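Local structure of L-Ala-D/L-Glu epimerase, a muconate lactonizing enzyme (Klebsiella pneumoniae subsp. pneumoniae MGH 78578, 3FCP) at residues N282-L287 with L314-T319. The protein belongs to the enolase superfamily, within the mandelate racemase and muconate lactonizing enzyme group, and carries a magnesium ion in its barrel domain. Sequence-based numbering, arbitrary orientation.
Sequences NSVLAL and LHAWST
The side chains of V284 and W317 cross at about a right angle where two helices of the enolase-type TIM barrel pack against each other, helix 283-294 near its start and helix 307-317 near its end. Both methyls of the valine meet the outer end of the six-membered ring, at CZ3 and CH2. V284 CG2, anti to the backbone N, lies in the ring plane at its edge, 4.0 Å from W317 CH2, whereas V284 CG1 is displaced from that plane and comes in obliquely to 3.8 Å from W317 CZ3. CG1 also reaches the methyl of A316, with V284 CG1 and A316 CB 4.2 Å apart. Although the CB of W317 points away from helix 283-294, its long ring swings back to the valine with CG anti to the carbonyl carbon (chi1 -61°). Both V284 and W317 also rest on L273 of strand 270-273, which joins the interhelical contact to the barrel wall.

Next to the valine, L285 reaches across. CD1 continues its extended chain (chi2 178°), and the other branch, CD2, turns to the second helix. This methyl touches the A316 methyl loosely, and L285 CD2 lies 3.8 Å from T319 OG1. The threonine hydroxyl is turned back onto its own chain, donating to the carbonyl of A316, and N89 of a second subunit packs against the same residue. No hydrogen bond spans the two segments; apolar side chains carry the contact. A316 O takes two bonds from T319, one from the backbone N at 3.1 Å and a shorter one from OG1, 2.8 Å long and in the carbonyl plane.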
ATOM      1  N   ASN A 282       4.232 -30.450 -19.595  1.00 22.47           N
ATOM      2  CA  ASN A 282       4.415 -30.604 -18.150  1.00 21.53           C
ATOM      3  C   ASN A 282       4.720 -29.258 -17.500  1.00 20.62           C
ATOM      4  O   ASN A 282       4.157 -28.914 -16.451  1.00 19.89           O
ATOM      5  CB  ASN A 282       5.545 -31.594 -17.830  1.00 20.99           C
ATOM      6  CG  ASN A 282       5.668 -31.871 -16.334  1.00 23.44           C
ATOM      7  OD1 ASN A 282       6.753 -31.771 -15.756  1.00 27.46           O
ATOM      8  ND2 ASN A 282       4.556 -32.224 -15.704  1.00 20.80           N
ATOM      9  N   SER A 283       5.608 -28.493 -18.126  1.00 22.09           N
ATOM     10  CA  SER A 283       5.991 -27.182 -17.601  1.00 22.04           C
ATOM     11  C   SER A 283       4.802 -26.239 -17.435  1.00 20.67           C
ATOM     12  O   SER A 283       4.741 -25.468 -16.476  1.00 20.20           O
ATOM     13  CB  SER A 283       7.032 -26.527 -18.514  1.00 22.69           C
ATOM     14  OG  SER A 283       8.257 -27.237 -18.471  1.00 23.49           O
ATOM     15  N   VAL A 284       3.849 -26.301 -18.359  1.00 20.34           N
ATOM     16  CA  VAL A 284       2.692 -25.418 -18.272  1.00 20.01           C
ATOM     17  C   VAL A 284       1.824 -25.712 -17.044  1.00 20.22           C
ATOM     18  O   VAL A 284       1.102 -24.834 -16.566  1.00 17.40           O
ATOM     19  CB  VAL A 284       1.813 -25.508 -19.555  1.00 21.86           C
ATOM     20  CG1 VAL A 284       1.060 -26.829 -19.588  1.00 19.64           C
ATOM     21  CG2 VAL A 284       0.849 -24.316 -19.611  1.00 20.06           C
ATOM     22  N   LEU A 285       1.903 -26.937 -16.525  1.00 19.82           N
ATOM     23  CA  LEU A 285       1.115 -27.319 -15.356  1.00 20.43           C
ATOM     24  C   LEU A 285       1.484 -26.543 -14.090  1.00 21.76           C
ATOM     25  O   LEU A 285       0.635 -26.350 -13.214  1.00 19.23           O
ATOM     26  CB  LEU A 285       1.238 -28.829 -15.097  1.00 20.97           C
ATOM     27  CG  LEU A 285       0.737 -29.706 -16.249  1.00 22.45           C
ATOM     28  CD1 LEU A 285       0.945 -31.179 -15.912  1.00 25.19           C
ATOM     29  CD2 LEU A 285      -0.739 -29.424 -16.499  1.00 25.03           C
ATOM     30  N   ALA A 286       2.738 -26.098 -13.985  1.00 20.45           N
ATOM     31  CA  ALA A 286       3.148 -25.322 -12.810  1.00 22.40           C
ATOM     32  C   ALA A 286       2.402 -23.982 -12.830  1.00 22.24           C
ATOM     33  O   ALA A 286       1.915 -23.506 -11.805  1.00 21.21           O
ATOM     34  CB  ALA A 286       4.665 -25.086 -12.819  1.00 20.35           C
ATOM     35  N   LEU A 287       2.314 -23.380 -14.011  1.00 22.71           N
ATOM     36  CA  LEU A 287       1.613 -22.110 -14.175  1.00 21.51           C
ATOM     37  C   LEU A 287       0.142 -22.338 -13.820  1.00 19.64           C
ATOM     38  O   LEU A 287      -0.486 -21.522 -13.143  1.00 19.06           O
ATOM     39  CB  LEU A 287       1.710 -21.639 -15.628  1.00 21.40           C
ATOM     40  CG  LEU A 287       1.654 -20.153 -15.994  1.00 26.10           C
ATOM     41  CD1 LEU A 287       1.018 -20.034 -17.368  1.00 23.36           C
ATOM     42  CD2 LEU A 287       0.894 -19.328 -14.960  1.00 22.88           C
ATOM     43  N   LEU A 314      -3.632 -30.557 -25.700  1.00 23.26           N
ATOM     44  CA  LEU A 314      -4.857 -31.181 -25.199  1.00 22.97           C
ATOM     45  C   LEU A 314      -4.601 -32.193 -24.077  1.00 21.26           C
ATOM     46  O   LEU A 314      -5.387 -32.290 -23.147  1.00 20.27           O
ATOM     47  CB  LEU A 314      -5.643 -31.876 -26.324  1.00 24.95           C
ATOM     48  CG  LEU A 314      -6.624 -31.166 -27.276  1.00 27.03           C
ATOM     49  CD1 LEU A 314      -7.513 -30.174 -26.524  1.00 26.86           C
ATOM     50  CD2 LEU A 314      -5.871 -30.468 -28.349  1.00 31.64           C
ATOM     51  N   HIS A 315      -3.511 -32.948 -24.157  1.00 22.17           N
ATOM     52  CA  HIS A 315      -3.224 -33.916 -23.099  1.00 22.09           C
ATOM     53  C   HIS A 315      -3.064 -33.192 -21.762  1.00 21.41           C
ATOM     54  O   HIS A 315      -3.513 -33.685 -20.726  1.00 19.99           O
ATOM     55  CB  HIS A 315      -1.966 -34.716 -23.428  1.00 20.53           C
ATOM     56  CG  HIS A 315      -2.218 -35.886 -24.330  1.00 21.05           C
ATOM     57  ND1 HIS A 315      -2.879 -37.021 -23.909  1.00 22.46           N
ATOM     58  CD2 HIS A 315      -1.924 -36.087 -25.635  1.00 20.95           C
ATOM     59  CE1 HIS A 315      -2.980 -37.869 -24.915  1.00 20.56           C
ATOM     60  NE2 HIS A 315      -2.408 -37.327 -25.975  1.00 20.71           N
ATOM     61  N   ALA A 316      -2.425 -32.023 -21.798  1.00 20.74           N
ATOM     62  CA  ALA A 316      -2.225 -31.208 -20.602  1.00 22.29           C
ATOM     63  C   ALA A 316      -3.553 -30.588 -20.156  1.00 21.73           C
ATOM     64  O   ALA A 316      -3.908 -30.639 -18.976  1.00 22.12           O
ATOM     65  CB  ALA A 316      -1.193 -30.108 -20.878  1.00 21.37           C
ATOM     66  N   TRP A 317      -4.292 -30.016 -21.104  1.00 23.26           N
ATOM     67  CA  TRP A 317      -5.579 -29.387 -20.797  1.00 23.03           C
ATOM     68  C   TRP A 317      -6.572 -30.368 -20.168  1.00 23.10           C
ATOM     69  O   TRP A 317      -7.388 -29.982 -19.327  1.00 21.91           O
ATOM     70  CB  TRP A 317      -6.216 -28.800 -22.065  1.00 22.71           C
ATOM     71  CG  TRP A 317      -5.436 -27.720 -22.797  1.00 22.04           C
ATOM     72  CD1 TRP A 317      -5.692 -27.250 -24.062  1.00 20.63           C
ATOM     73  CD2 TRP A 317      -4.276 -27.007 -22.337  1.00 20.09           C
ATOM     74  NE1 TRP A 317      -4.769 -26.298 -24.413  1.00 22.19           N
ATOM     75  CE2 TRP A 317      -3.886 -26.130 -23.377  1.00 21.53           C
ATOM     76  CE3 TRP A 317      -3.525 -27.026 -21.149  1.00 20.64           C
ATOM     77  CZ2 TRP A 317      -2.774 -25.281 -23.269  1.00 21.23           C
ATOM     78  CZ3 TRP A 317      -2.420 -26.183 -21.041  1.00 19.54           C
ATOM     79  CH2 TRP A 317      -2.054 -25.322 -22.098  1.00 21.88           C
ATOM     80  N   SER A 318      -6.499 -31.633 -20.576  1.00 23.40           N
ATOM     81  CA  SER A 318      -7.408 -32.664 -20.072  1.00 22.82           C
ATOM     82  C   SER A 318      -7.288 -32.915 -18.579  1.00 22.12           C
ATOM     83  O   SER A 318      -8.229 -33.384 -17.939  1.00 22.47           O
ATOM     84  CB  SER A 318      -7.173 -33.991 -20.803  1.00 23.15           C
ATOM     85  OG  SER A 318      -6.009 -34.649 -20.322  1.00 22.14           O
ATOM     86  N   THR A 319      -6.127 -32.616 -18.016  1.00 21.56           N
ATOM     87  CA  THR A 319      -5.919 -32.854 -16.596  1.00 21.73           C
ATOM     88  C   THR A 319      -6.393 -31.697 -15.726  1.00 23.58           C
ATOM     89  O   THR A 319      -6.336 -31.788 -14.500  1.00 23.35           O
ATOM     90  CB  THR A 319      -4.439 -33.051 -16.283  1.00 20.16           C
ATOM     91  OG1 THR A 319      -3.767 -31.792 -16.426  1.00 19.03           O
ATOM     92  CG2 THR A 319      -3.816 -34.071 -17.238  1.00 19.27           C
TER